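Local coordinates for protein alternansucrase (Leuconostoc mesenteroides, PDB 6HVG) that is a large multidomain enzyme of glycoside hydrolase family 70, built round a TIM-type barrel, with bound calcium and cell-wall-binding-type repeats, at residues 557-562 with 666-671; 659-664 with 679-684; 684-689 with 702-707; 691-696 with 753-758. All coordinates share one frame; numbering follows the deposited sequence.

How the interactions relate
All four contacts lie in the family 70 region, around the barrel strands and the loops and helices that follow them. Interactions 1 and 2 touch through I560, which packs on K664 and N662, while interactions 2, 3 and 4 all use helix 681-692, at its start, middle and end in turn. None is wholly in the core: each mixes buried and partly exposed residues. Their chemistry changes with place. Interaction 1 is a proline on a tyrosine face, interaction 2 adds a carboxylate-to-backbone bond beside a methionine-tryptophan contact, interaction 3 is aromatic and aliphatic, and interaction 4 rests on a histidine-aspartate bond.

Interaction 1. Residues 557-562 with 666-671; sequences RQPINI and PQYVNQ
P559 points its CB onto the face of the Y668 ring, and this pairing forms the tight part of the contact. CB of P559 stands 3.7 Å from the centroid of the Y668 ring and 12° off its normal, a CH-pi contact over the middle of the face. Proline suits the place because its side chain is closed onto the backbone, so no free chi1 rotation is lost in packing. Y668 reaches across with CG anti to the backbone N (chi1 177°), which carries the ring out from the helix to P559. Farther out, CE2 of Y668 passes 3.4 Å from the carbonyl O of P559, and the phenol OH lies 3.4 Å from CD1 of I562, whose side chain crosses the tyrosine at about a right angle. The bound calcium ion is about 11 Å from the P559 side chain.

The rest is looser. On the helix, Q667 and Q671 are exposed, and Q671 NE2 makes only a weak 3.4 Å bond back to the backbone O of Q667. On the loop, R557 NH1 holds the carbonyl O of I562 at 3.1 Å and also bonds S1229 O, so the guanidinium bridges the two carbonyls.

Helix 665-671 thus meets the loop between strands 534-537 and 580-582. P559 also touches D624, and I562 touches A628, both between strand 617-620 and helix 629-642.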
loop_
_atom_site.group_PDB
_atom_site.type_symbol
_atom_site.label_atom_id
_atom_site.label_comp_id
_atom_site.label_asym_id
_atom_site.label_seq_id
_atom_site.Cartn_x
_atom_site.Cartn_y
_atom_site.Cartn_z
ATOM N N ARG A 557 -8.771 -15.124 -9.803
ATOM C CA ARG A 557 -8.415 -16.394 -10.407
ATOM C C ARG A 557 -6.910 -16.465 -10.637
ATOM O O ARG A 557 -6.450 -16.729 -11.745
ATOM C CB ARG A 557 -9.191 -16.621 -11.713
ATOM C CG ARG A 557 -10.691 -16.710 -11.500
ATOM C CD ARG A 557 -11.048 -17.833 -10.535
ATOM N NE ARG A 557 -12.502 -17.997 -10.431
ATOM C CZ ARG A 557 -13.258 -18.757 -11.219
ATOM N NH1 ARG A 557 -12.739 -19.451 -12.224
ATOM N NH2 ARG A 557 -14.547 -18.809 -11.016
ATOM N N GLN A 558 -6.154 -16.313 -9.559
ATOM C CA GLN A 558 -4.692 -16.428 -9.620
ATOM C C GLN A 558 -4.356 -17.889 -9.834
ATOM O O GLN A 558 -5.265 -18.727 -9.818
ATOM C CB GLN A 558 -4.022 -15.882 -8.366
ATOM C CG GLN A 558 -4.413 -16.592 -7.096
ATOM C CD GLN A 558 -3.619 -16.137 -5.892
ATOM O OE1 GLN A 558 -2.541 -15.549 -6.019
ATOM N NE2 GLN A 558 -4.122 -16.465 -4.704
ATOM N N PRO A 559 -3.063 -18.220 -10.077
ATOM C CA PRO A 559 -2.728 -19.626 -10.361
ATOM C C PRO A 559 -3.324 -20.625 -9.358
ATOM O O PRO A 559 -4.011 -21.564 -9.767
ATOM C CB PRO A 559 -1.208 -19.623 -10.349
ATOM C CG PRO A 559 -0.862 -18.241 -10.828
ATOM C CD PRO A 559 -1.908 -17.334 -10.299
ATOM N N ILE A 560 -3.125 -20.385 -8.067
ATOM C CA ILE A 560 -3.604 -21.315 -7.054
ATOM C C ILE A 560 -5.127 -21.283 -6.913
ATOM O O ILE A 560 -5.690 -22.128 -6.248
ATOM C CB ILE A 560 -2.938 -21.106 -5.668
ATOM C CG1 ILE A 560 -3.308 -19.745 -5.050
ATOM C CG2 ILE A 560 -1.425 -21.249 -5.766
ATOM C CD1 ILE A 560 -2.890 -19.599 -3.601
ATOM N N ASN A 561 -5.796 -20.313 -7.525
ATOM C CA ASN A 561 -7.257 -20.246 -7.471
ATOM C C ASN A 561 -7.862 -20.113 -8.832
ATOM O O ASN A 561 -8.894 -19.459 -8.990
ATOM C CB ASN A 561 -7.722 -19.057 -6.615
ATOM C CG ASN A 561 -9.217 -19.075 -6.366
ATOM O OD1 ASN A 561 -9.788 -20.117 -6.108
ATOM N ND2 ASN A 561 -9.851 -17.920 -6.455
ATOM N N ILE A 562 -7.223 -20.711 -9.825
ATOM C CA ILE A 562 -7.655 -20.518 -11.208
ATOM C C ILE A 562 -9.099 -21.001 -11.392
ATOM O O ILE A 562 -9.835 -20.434 -12.212
ATOM C CB ILE A 562 -6.695 -21.194 -12.205
ATOM C CG1 ILE A 562 -7.030 -20.774 -13.637
ATOM C CG2 ILE A 562 -6.738 -22.704 -12.035
ATOM C CD1 ILE A 562 -5.986 -21.167 -14.658
ATOM N N PRO A 666 5.707 -21.318 -8.127
ATOM C CA PRO A 666 6.692 -22.173 -8.780
ATOM C C PRO A 666 6.176 -23.545 -9.155
ATOM O O PRO A 666 6.407 -23.990 -10.254
ATOM C CB PRO A 666 7.780 -22.299 -7.722
ATOM C CG PRO A 666 7.764 -20.970 -7.071
ATOM C CD PRO A 666 6.296 -20.603 -6.989
ATOM N N GLN A 667 5.462 -24.193 -8.248
ATOM C CA GLN A 667 4.992 -25.561 -8.450
ATOM C C GLN A 667 3.830 -25.594 -9.431
ATOM O O GLN A 667 3.733 -26.524 -10.226
ATOM C CB GLN A 667 4.571 -26.200 -7.120
ATOM C CG GLN A 667 5.706 -26.494 -6.138
ATOM C CD GLN A 667 6.365 -25.239 -5.529
ATOM O OE1 GLN A 667 5.717 -24.200 -5.335
ATOM N NE2 GLN A 667 7.675 -25.318 -5.290
ATOM N N TYR A 668 2.961 -24.578 -9.389
ATOM C CA TYR A 668 1.935 -24.420 -10.418
ATOM C C TYR A 668 2.578 -24.319 -11.800
ATOM O O TYR A 668 2.235 -25.068 -12.698
ATOM C CB TYR A 668 1.090 -23.168 -10.177
ATOM C CG TYR A 668 0.054 -22.934 -11.255
ATOM C CD1 TYR A 668 0.365 -22.220 -12.408
ATOM C CD2 TYR A 668 -1.227 -23.432 -11.124
ATOM C CE1 TYR A 668 -0.574 -22.032 -13.406
ATOM C CE2 TYR A 668 -2.171 -23.234 -12.106
ATOM C CZ TYR A 668 -1.856 -22.538 -13.245
ATOM O OH TYR A 668 -2.824 -22.375 -14.211
ATOM N N VAL A 669 3.515 -23.389 -11.960
ATOM C CA VAL A 669 4.128 -23.126 -13.250
ATOM C C VAL A 669 4.750 -24.406 -13.820
ATOM O O VAL A 669 4.646 -24.690 -15.009
ATOM C CB VAL A 669 5.180 -21.995 -13.143
ATOM C CG1 VAL A 669 6.008 -21.881 -14.428
ATOM C CG2 VAL A 669 4.525 -20.654 -12.821
ATOM N N ASN A 670 5.384 -25.182 -12.958
ATOM C CA ASN A 670 6.020 -26.433 -13.350
ATOM C C ASN A 670 5.003 -27.512 -13.739
ATOM O O ASN A 670 5.256 -28.285 -14.656
ATOM C CB ASN A 670 6.927 -26.935 -12.219
ATOM C CG ASN A 670 7.749 -28.132 -12.621
ATOM O OD1 ASN A 670 8.539 -28.069 -13.537
ATOM N ND2 ASN A 670 7.562 -29.225 -11.935
ATOM N N GLN A 671 3.864 -27.568 -13.045
ATOM C CA GLN A 671 2.775 -28.478 -13.430
ATOM C C GLN A 671 2.248 -28.111 -14.808
ATOM O O GLN A 671 1.917 -28.989 -15.602
ATOM C CB GLN A 671 1.624 -28.449 -12.431
ATOM C CG GLN A 671 1.845 -29.193 -11.124
ATOM C CD GLN A 671 0.749 -28.862 -10.095
ATOM O OE1 GLN A 671 -0.442 -29.144 -10.322
ATOM N NE2 GLN A 671 1.139 -28.259 -8.965
#

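Interaction 2. Residues 659-664 with 679-684; sequences EDWNGK and MDYTVT
M679 meets D660 first through its backbone: M679 N donates to D660 OD1 at 3.0 Å, on the syn lone pair and nearly straight (166°). The other carboxylate oxygen of D660 bonds T678 OG1, so one buried aspartate holds two neighbouring residues. The methionine side chain then runs past D660 to W661. Its chain bends at chi3 (-39°), laying CE 3.7 Å from the centroid of the tryptophan six-membered ring, over the face, with SD over the same ring at 4.1 Å. This is a Met-aromatic contact, well served by a flexible, polarisable side chain on a broad flat one. The indole is fixed at its far end, where W661 NE1 donates in the ring plane to E659 OE2 at 2.8 Å.

D680 turns away and serves as N-cap of helix 681-692, OD1 accepting a weak bond from T682 N. Next comes Y681, whose face receives the edge of W661 in an offset edge-to-face pair, centroids 5.6 Å apart and planes at 81°. CZ3 of W661 lies 3.8 Å from CD1 of Y681. T684, a turn later, bonds F748 O through OG1.

N662 accepts from K664 N, a capping bond in the turn before helix 665-671. M679, following T678, touches Y746 of strand 745-747. The contact thus links the loop after strand 657-658 to the end of strand 678-679, with helix 665-671 between them in the chain.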
loop_
_atom_site.group_PDB
_atom_site.type_symbol
_atom_site.label_atom_id
_atom_site.label_comp_id
_atom_site.label_asym_id
_atom_site.label_seq_id
_atom_site.Cartn_x
_atom_site.Cartn_y
_atom_site.Cartn_z
ATOM N N GLU A 659 6.435 -12.390 -13.198
ATOM C CA GLU A 659 6.391 -11.756 -11.873
ATOM C C GLU A 659 5.323 -12.502 -11.073
ATOM O O GLU A 659 4.154 -12.129 -11.118
ATOM C CB GLU A 659 6.021 -10.286 -11.976
ATOM C CG GLU A 659 6.262 -9.468 -10.708
ATOM C CD GLU A 659 5.307 -8.270 -10.518
ATOM O OE1 GLU A 659 4.551 -7.898 -11.435
ATOM O OE2 GLU A 659 5.295 -7.680 -9.418
ATOM N N ASP A 660 5.737 -13.581 -10.386
ATOM C CA ASP A 660 4.830 -14.481 -9.681
ATOM C C ASP A 660 5.236 -14.640 -8.210
ATOM O O ASP A 660 5.988 -15.532 -7.868
ATOM C CB ASP A 660 4.778 -15.831 -10.388
ATOM C CG ASP A 660 6.111 -16.585 -10.353
ATOM O OD1 ASP A 660 7.194 -15.927 -10.367
ATOM O OD2 ASP A 660 6.067 -17.849 -10.328
ATOM N N TRP A 661 4.710 -13.770 -7.349
ATOM C CA TRP A 661 5.208 -13.643 -5.990
ATOM C C TRP A 661 4.757 -14.753 -5.034
ATOM O O TRP A 661 5.474 -15.052 -4.089
ATOM C CB TRP A 661 4.825 -12.292 -5.404
ATOM C CG TRP A 661 5.476 -11.126 -6.012
ATOM C CD1 TRP A 661 4.912 -10.228 -6.855
ATOM C CD2 TRP A 661 6.830 -10.702 -5.825
ATOM N NE1 TRP A 661 5.828 -9.254 -7.212
ATOM C CE2 TRP A 661 7.014 -9.524 -6.589
ATOM C CE3 TRP A 661 7.906 -11.198 -5.089
ATOM C CZ2 TRP A 661 8.226 -8.849 -6.638
ATOM C CZ3 TRP A 661 9.101 -10.511 -5.132
ATOM C CH2 TRP A 661 9.252 -9.357 -5.900
ATOM N N ASN A 662 3.601 -15.378 -5.276
ATOM C CA ASN A 662 3.091 -16.381 -4.334
ATOM C C ASN A 662 4.044 -17.554 -4.211
ATOM O O ASN A 662 4.556 -18.045 -5.200
ATOM C CB ASN A 662 1.714 -16.908 -4.738
ATOM C CG ASN A 662 1.051 -17.714 -3.628
ATOM O OD1 ASN A 662 1.421 -18.855 -3.358
ATOM N ND2 ASN A 662 0.062 -17.129 -2.993
ATOM N N GLY A 663 4.258 -17.997 -2.980
ATOM C CA GLY A 663 5.196 -19.056 -2.676
ATOM C C GLY A 663 4.819 -20.395 -3.270
ATOM O O GLY A 663 5.667 -21.278 -3.313
ATOM N N LYS A 664 3.570 -20.559 -3.719
ATOM C CA LYS A 664 3.140 -21.785 -4.374
ATOM C C LYS A 664 3.062 -21.679 -5.920
ATOM O O LYS A 664 2.671 -22.647 -6.581
ATOM C CB LYS A 664 1.784 -22.216 -3.828
ATOM C CG LYS A 664 1.817 -22.927 -2.487
ATOM C CD LYS A 664 0.404 -23.233 -1.964
ATOM C CE LYS A 664 -0.416 -24.052 -2.976
ATOM N NZ LYS A 664 -1.754 -24.535 -2.514
ATOM N N MET A 679 9.949 -16.894 -11.010
ATOM C CA MET A 679 10.980 -16.329 -10.154
ATOM C C MET A 679 11.262 -17.326 -9.049
ATOM O O MET A 679 10.467 -18.242 -8.792
ATOM C CB MET A 679 10.543 -15.002 -9.547
ATOM C CG MET A 679 9.828 -15.119 -8.198
ATOM S SD MET A 679 8.974 -13.660 -7.617
ATOM C CE MET A 679 10.010 -12.308 -8.058
ATOM N N ASP A 680 12.390 -17.122 -8.373
ATOM C CA ASP A 680 12.770 -17.940 -7.231
ATOM C C ASP A 680 12.978 -17.021 -6.044
ATOM O O ASP A 680 14.102 -16.648 -5.715
ATOM C CB ASP A 680 14.033 -18.740 -7.545
ATOM C CG ASP A 680 14.470 -19.623 -6.387
ATOM O OD1 ASP A 680 13.685 -19.789 -5.422
ATOM O OD2 ASP A 680 15.613 -20.147 -6.443
ATOM N N TYR A 681 11.867 -16.656 -5.404
ATOM C CA TYR A 681 11.909 -15.751 -4.268
ATOM C C TYR A 681 12.613 -16.385 -3.061
ATOM O O TYR A 681 13.113 -15.666 -2.213
ATOM C CB TYR A 681 10.501 -15.285 -3.876
ATOM C CG TYR A 681 10.526 -14.145 -2.884
ATOM C CD1 TYR A 681 11.217 -12.971 -3.177
ATOM C CD2 TYR A 681 9.902 -14.246 -1.637
ATOM C CE1 TYR A 681 11.273 -11.921 -2.271
ATOM C CE2 TYR A 681 9.968 -13.204 -0.713
ATOM C CZ TYR A 681 10.653 -12.043 -1.040
ATOM O OH TYR A 681 10.727 -10.984 -0.163
ATOM N N THR A 682 12.682 -17.714 -2.999
ATOM C CA THR A 682 13.294 -18.377 -1.853
ATOM C C THR A 682 14.754 -17.954 -1.708
ATOM O O THR A 682 15.216 -17.696 -0.593
ATOM C CB THR A 682 13.202 -19.921 -1.928
ATOM O OG1 THR A 682 13.934 -20.397 -3.056
ATOM C CG2 THR A 682 11.748 -20.394 -2.043
ATOM N N VAL A 683 15.467 -17.851 -2.833
ATOM C CA VAL A 683 16.864 -17.398 -2.820
ATOM C C VAL A 683 16.970 -15.867 -2.628
ATOM O O VAL A 683 17.831 -15.394 -1.889
ATOM C CB VAL A 683 17.674 -17.909 -4.058
ATOM C CG1 VAL A 683 17.273 -17.216 -5.344
ATOM C CG2 VAL A 683 19.157 -17.707 -3.857
ATOM N N THR A 684 16.097 -15.098 -3.270
ATOM C CA THR A 684 16.071 -13.641 -3.084
ATOM C C THR A 684 15.765 -13.268 -1.630
ATOM O O THR A 684 16.371 -12.343 -1.053
ATOM C CB THR A 684 15.019 -12.980 -3.982
ATOM O OG1 THR A 684 15.212 -13.389 -5.341
ATOM C CG2 THR A 684 15.093 -11.459 -3.869
#

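Interaction 3. Residues 684-689 with 702-707; sequences TSQFGN and WYFLDT
Q686 and F704 make the face contact here. CG of Q686 sits 3.7 Å from the centroid of the F704 ring, a CH-pi contact offset toward the rim. The glutamine gets there because its CG lies anti to the backbone N and the chain then folds at chi2 (61°), setting its methylene on the ring and swinging the amide aside.

The aromatic pair comes next. F687 CD1 lies at the edge of F704, 3.6 Å from CZ, with centroids 5.6 Å apart and planes inclined by 54°. M813 of helix 807-814 touches both phenylalanines.

The amide makes the third group. Q686 NE2 comes 3.2 Å from CB of Y703, with the amide plane only 11° from that of the tyrosine ring, but its hydrogen-bond partner is S690 OG, one turn further along the helix.

A glutamine therefore suits this partly exposed position: its methylenes cover the face of F704 while its NE2 bonds S690 OG of the same helix. Just before 702-707, S699 shares a backbone hydrogen bond with N689, but between the side chains of the two segments themselves the contact is apolar and CH-pi in character, resting on dispersion and shape.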
loop_
_atom_site.group_PDB
_atom_site.type_symbol
_atom_site.label_atom_id
_atom_site.label_comp_id
_atom_site.label_asym_id
_atom_site.label_seq_id
_atom_site.Cartn_x
_atom_site.Cartn_y
_atom_site.Cartn_z
ATOM N N THR A 684 16.097 -15.098 -3.270
ATOM C CA THR A 684 16.071 -13.641 -3.084
ATOM C C THR A 684 15.765 -13.268 -1.630
ATOM O O THR A 684 16.371 -12.343 -1.053
ATOM C CB THR A 684 15.019 -12.980 -3.982
ATOM O OG1 THR A 684 15.212 -13.389 -5.341
ATOM C CG2 THR A 684 15.093 -11.459 -3.869
ATOM N N SER A 685 14.839 -14.010 -1.036
ATOM C CA SER A 685 14.475 -13.855 0.372
ATOM C C SER A 685 15.649 -14.131 1.307
ATOM O O SER A 685 15.910 -13.359 2.224
ATOM C CB SER A 685 13.329 -14.800 0.693
ATOM O OG SER A 685 12.999 -14.764 2.040
ATOM N N GLN A 686 16.374 -15.219 1.051
ATOM C CA GLN A 686 17.506 -15.585 1.880
ATOM C C GLN A 686 18.650 -14.561 1.758
ATOM O O GLN A 686 19.404 -14.375 2.707
ATOM C CB GLN A 686 18.002 -16.978 1.506
ATOM C CG GLN A 686 18.822 -17.675 2.578
ATOM C CD GLN A 686 18.028 -17.875 3.830
ATOM O OE1 GLN A 686 17.038 -18.585 3.828
ATOM N NE2 GLN A 686 18.434 -17.220 4.904
ATOM N N PHE A 687 18.802 -13.914 0.603
ATOM C CA PHE A 687 19.772 -12.836 0.487
ATOM C C PHE A 687 19.387 -11.709 1.428
ATOM O O PHE A 687 20.243 -11.103 2.062
ATOM C CB PHE A 687 19.841 -12.265 -0.936
ATOM C CG PHE A 687 20.504 -13.166 -1.945
ATOM C CD1 PHE A 687 21.687 -13.803 -1.659
ATOM C CD2 PHE A 687 19.949 -13.335 -3.208
ATOM C CE1 PHE A 687 22.294 -14.600 -2.606
ATOM C CE2 PHE A 687 20.548 -14.136 -4.152
ATOM C CZ PHE A 687 21.730 -14.760 -3.856
ATOM N N GLY A 688 18.088 -11.427 1.498
ATOM C CA GLY A 688 17.559 -10.416 2.409
ATOM C C GLY A 688 17.970 -10.671 3.852
ATOM O O GLY A 688 18.487 -9.783 4.502
ATOM N N ASN A 689 17.754 -11.893 4.335
ATOM C CA ASN A 689 17.969 -12.232 5.725
ATOM C C ASN A 689 19.431 -12.452 6.090
ATOM O O ASN A 689 19.842 -12.109 7.198
ATOM C CB ASN A 689 17.179 -13.496 6.081
ATOM C CG ASN A 689 15.681 -13.313 5.928
ATOM O OD1 ASN A 689 15.161 -12.205 6.069
ATOM N ND2 ASN A 689 14.982 -14.394 5.634
ATOM N N TRP A 702 24.361 -20.553 6.852
ATOM C CA TRP A 702 23.784 -21.907 6.971
ATOM C C TRP A 702 22.417 -22.042 6.310
ATOM O O TRP A 702 22.139 -23.055 5.690
ATOM C CB TRP A 702 23.652 -22.324 8.451
ATOM C CG TRP A 702 23.228 -23.764 8.671
ATOM C CD1 TRP A 702 24.006 -24.891 8.492
ATOM C CD2 TRP A 702 21.956 -24.233 9.122
ATOM N NE1 TRP A 702 23.282 -26.029 8.789
ATOM C CE2 TRP A 702 22.022 -25.652 9.179
ATOM C CE3 TRP A 702 20.759 -23.600 9.475
ATOM C CZ2 TRP A 702 20.943 -26.432 9.583
ATOM C CZ3 TRP A 702 19.680 -24.380 9.862
ATOM C CH2 TRP A 702 19.783 -25.784 9.909
ATOM N N TYR A 703 21.574 -21.022 6.435
ATOM C CA TYR A 703 20.210 -21.104 5.901
ATOM C C TYR A 703 20.131 -21.264 4.380
ATOM O O TYR A 703 19.145 -21.807 3.878
ATOM C CB TYR A 703 19.354 -19.921 6.374
ATOM C CG TYR A 703 18.971 -20.045 7.837
ATOM C CD1 TYR A 703 17.985 -20.935 8.238
ATOM C CD2 TYR A 703 19.614 -19.291 8.824
ATOM C CE1 TYR A 703 17.640 -21.066 9.567
ATOM C CE2 TYR A 703 19.283 -19.423 10.154
ATOM C CZ TYR A 703 18.298 -20.314 10.514
ATOM O OH TYR A 703 17.967 -20.443 11.825
ATOM N N PHE A 704 21.157 -20.814 3.662
ATOM C CA PHE A 704 21.206 -20.997 2.212
ATOM C C PHE A 704 21.209 -22.471 1.804
ATOM O O PHE A 704 20.722 -22.813 0.719
ATOM C CB PHE A 704 22.436 -20.328 1.614
ATOM C CG PHE A 704 22.311 -18.840 1.449
ATOM C CD1 PHE A 704 21.613 -18.312 0.411
ATOM C CD2 PHE A 704 22.942 -17.980 2.323
ATOM C CE1 PHE A 704 21.532 -16.940 0.239
ATOM C CE2 PHE A 704 22.871 -16.608 2.159
ATOM C CZ PHE A 704 22.157 -16.085 1.119
ATOM N N LEU A 705 21.753 -23.330 2.658
ATOM C CA LEU A 705 21.897 -24.744 2.339
ATOM C C LEU A 705 20.563 -25.493 2.297
ATOM O O LEU A 705 20.399 -26.376 1.450
ATOM C CB LEU A 705 22.841 -25.427 3.342
ATOM C CG LEU A 705 24.268 -24.873 3.465
ATOM C CD1 LEU A 705 25.095 -25.675 4.453
ATOM C CD2 LEU A 705 24.977 -24.863 2.122
ATOM N N ASP A 706 19.641 -25.164 3.213
ATOM C CA ASP A 706 18.360 -25.855 3.365
ATOM C C ASP A 706 18.650 -27.342 3.574
ATOM O O ASP A 706 18.287 -28.180 2.752
ATOM C CB ASP A 706 17.466 -25.578 2.147
ATOM C CG ASP A 706 16.092 -26.245 2.237
ATOM O OD1 ASP A 706 15.548 -26.368 3.351
ATOM O OD2 ASP A 706 15.534 -26.636 1.182
ATOM N N THR A 707 19.352 -27.660 4.664
ATOM C CA THR A 707 19.766 -29.044 4.929
ATOM C C THR A 707 18.595 -29.984 5.131
ATOM O O THR A 707 18.688 -31.179 4.856
ATOM C CB THR A 707 20.719 -29.133 6.132
ATOM O OG1 THR A 707 20.122 -28.501 7.267
ATOM C CG2 THR A 707 22.028 -28.417 5.825
#

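Interaction 4. Residues 691-696 with 753-758; sequences LTHGAN and DYDAQD
H693 and D755 face each other from opposite directions and share a hydrogen bond, H693 NE2 to D755 OD2 at 2.8 Å and 162°. The oxygen lies near the imidazole plane. At the carboxylate, the nitrogen arrives on the syn side but 28° off plane, with ring and carboxylate turned 67° apart.

Two further van der Waals contacts lie nearby. T692 CG2 comes 3.8 Å from the same OD2, and H693 CE1 lies 3.8 Å from the hydroxyl OH of Y754, at the edge of the imidazole. D755 OD1 in turn lies 3.5 Å above the plane of the Y754 ring, toward its rim.

Farther out, D755 takes left-handed backbone angles, and its carbonyl O accepts from R750 NH1. D804 brings a second carboxylate close to D755 OD2, a crowding of charge that the imidazole donor may ease. H693 is where the chain leaves helical angles after helix 681-692, and G694 follows with backbone angles that call for glycine.

The arrangement is a His-carboxylate hydrogen bond joining the end of that helix to the loop between barrel strand 745-747 and helix 757-766, where A756 is the N-cap.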
loop_
_atom_site.group_PDB
_atom_site.type_symbol
_atom_site.label_atom_id
_atom_site.label_comp_id
_atom_site.label_asym_id
_atom_site.label_seq_id
_atom_site.Cartn_x
_atom_site.Cartn_y
_atom_site.Cartn_z
ATOM N N LEU A 691 22.359 -11.500 4.068
ATOM C CA LEU A 691 23.368 -10.554 3.579
ATOM C C LEU A 691 22.872 -9.129 3.388
ATOM O O LEU A 691 23.477 -8.178 3.849
ATOM C CB LEU A 691 23.881 -11.031 2.235
ATOM C CG LEU A 691 24.795 -12.234 2.220
ATOM C CD1 LEU A 691 24.911 -12.764 0.799
ATOM C CD2 LEU A 691 26.159 -11.855 2.764
ATOM N N THR A 692 21.788 -9.006 2.654
ATOM C CA THR A 692 21.331 -7.760 2.100
ATOM C C THR A 692 20.661 -6.829 3.097
ATOM O O THR A 692 20.806 -5.634 2.963
ATOM C CB THR A 692 20.370 -8.116 0.932
ATOM O OG1 THR A 692 21.136 -8.749 -0.102
ATOM C CG2 THR A 692 19.680 -6.920 0.381
ATOM N N HIS A 693 19.908 -7.347 4.064
ATOM C CA HIS A 693 19.155 -6.483 4.973
ATOM C C HIS A 693 19.715 -6.425 6.394
ATOM O O HIS A 693 19.852 -7.452 7.076
ATOM C CB HIS A 693 17.710 -6.905 5.052
ATOM C CG HIS A 693 17.020 -6.931 3.738
ATOM N ND1 HIS A 693 16.120 -7.922 3.419
ATOM C CD2 HIS A 693 17.098 -6.118 2.659
ATOM C CE1 HIS A 693 15.661 -7.710 2.199
ATOM N NE2 HIS A 693 16.244 -6.626 1.714
ATOM N N GLY A 694 19.991 -5.202 6.842
ATOM C CA GLY A 694 20.342 -4.946 8.222
ATOM C C GLY A 694 21.819 -4.914 8.505
ATOM O O GLY A 694 22.582 -5.718 7.972
ATOM N N ALA A 695 22.185 -4.010 9.412
ATOM C CA ALA A 695 23.579 -3.803 9.788
ATOM C C ALA A 695 24.139 -4.947 10.608
ATOM O O ALA A 695 25.339 -5.215 10.537
ATOM C CB ALA A 695 23.762 -2.515 10.567
ATOM N N ASN A 696 23.300 -5.643 11.362
ATOM C CA ASN A 696 23.864 -6.621 12.279
ATOM C C ASN A 696 23.155 -7.958 12.353
ATOM O O ASN A 696 23.686 -8.944 11.847
ATOM C CB ASN A 696 24.085 -6.013 13.663
ATOM C CG ASN A 696 22.944 -5.151 14.093
ATOM O OD1 ASN A 696 21.811 -5.323 13.630
ATOM N ND2 ASN A 696 23.219 -4.216 14.983
ATOM N N ASP A 753 11.299 -3.067 -8.886
ATOM C CA ASP A 753 10.242 -3.057 -7.897
ATOM C C ASP A 753 10.591 -3.876 -6.650
ATOM O O ASP A 753 9.700 -4.259 -5.893
ATOM C CB ASP A 753 8.938 -3.588 -8.513
ATOM C CG ASP A 753 9.043 -5.047 -8.991
ATOM O OD1 ASP A 753 10.148 -5.640 -8.963
ATOM O OD2 ASP A 753 8.004 -5.612 -9.396
ATOM N N TYR A 754 11.869 -4.136 -6.416
ATOM C CA TYR A 754 12.261 -4.824 -5.197
ATOM C C TYR A 754 13.519 -4.191 -4.633
ATOM O O TYR A 754 14.504 -4.097 -5.329
ATOM C CB TYR A 754 12.426 -6.324 -5.430
ATOM C CG TYR A 754 12.735 -7.087 -4.164
ATOM C CD1 TYR A 754 11.730 -7.573 -3.347
ATOM C CD2 TYR A 754 14.037 -7.297 -3.775
ATOM C CE1 TYR A 754 12.020 -8.261 -2.179
ATOM C CE2 TYR A 754 14.341 -7.978 -2.612
ATOM C CZ TYR A 754 13.334 -8.458 -1.815
ATOM O OH TYR A 754 13.699 -9.125 -0.671
ATOM N N ASP A 755 13.439 -3.768 -3.368
ATOM C CA ASP A 755 14.491 -3.015 -2.671
ATOM C C ASP A 755 14.930 -1.745 -3.394
ATOM O O ASP A 755 16.098 -1.352 -3.316
ATOM C CB ASP A 755 15.702 -3.904 -2.378
ATOM C CG ASP A 755 15.418 -4.951 -1.314
ATOM O OD1 ASP A 755 14.284 -4.980 -0.805
ATOM O OD2 ASP A 755 16.333 -5.743 -0.984
ATOM N N ALA A 756 13.990 -1.084 -4.059
ATOM C CA ALA A 756 14.285 0.179 -4.720
ATOM C C ALA A 756 13.280 1.247 -4.304
ATOM O O ALA A 756 13.639 2.231 -3.676
ATOM C CB ALA A 756 14.284 -0.013 -6.241
ATOM N N GLN A 757 12.021 1.018 -4.655
ATOM C CA GLN A 757 10.932 1.962 -4.426
ATOM C C GLN A 757 10.802 2.408 -2.970
ATOM O O GLN A 757 10.558 3.581 -2.704
ATOM C CB GLN A 757 9.583 1.379 -4.881
ATOM C CG GLN A 757 9.629 -0.013 -5.514
ATOM C CD GLN A 757 8.715 -0.996 -4.867
ATOM O OE1 GLN A 757 8.829 -2.189 -5.103
ATOM N NE2 GLN A 757 7.838 -0.515 -4.009
ATOM N N ASP A 758 10.924 1.478 -2.029
ATOM C CA ASP A 758 10.792 1.837 -0.616
ATOM C C ASP A 758 11.999 2.629 -0.093
ATOM O O ASP A 758 11.841 3.751 0.409
ATOM C CB ASP A 758 10.496 0.603 0.241
ATOM C CG ASP A 758 9.016 0.199 0.194
ATOM O OD1 ASP A 758 8.221 0.826 -0.563
ATOM O OD2 ASP A 758 8.652 -0.748 0.918
#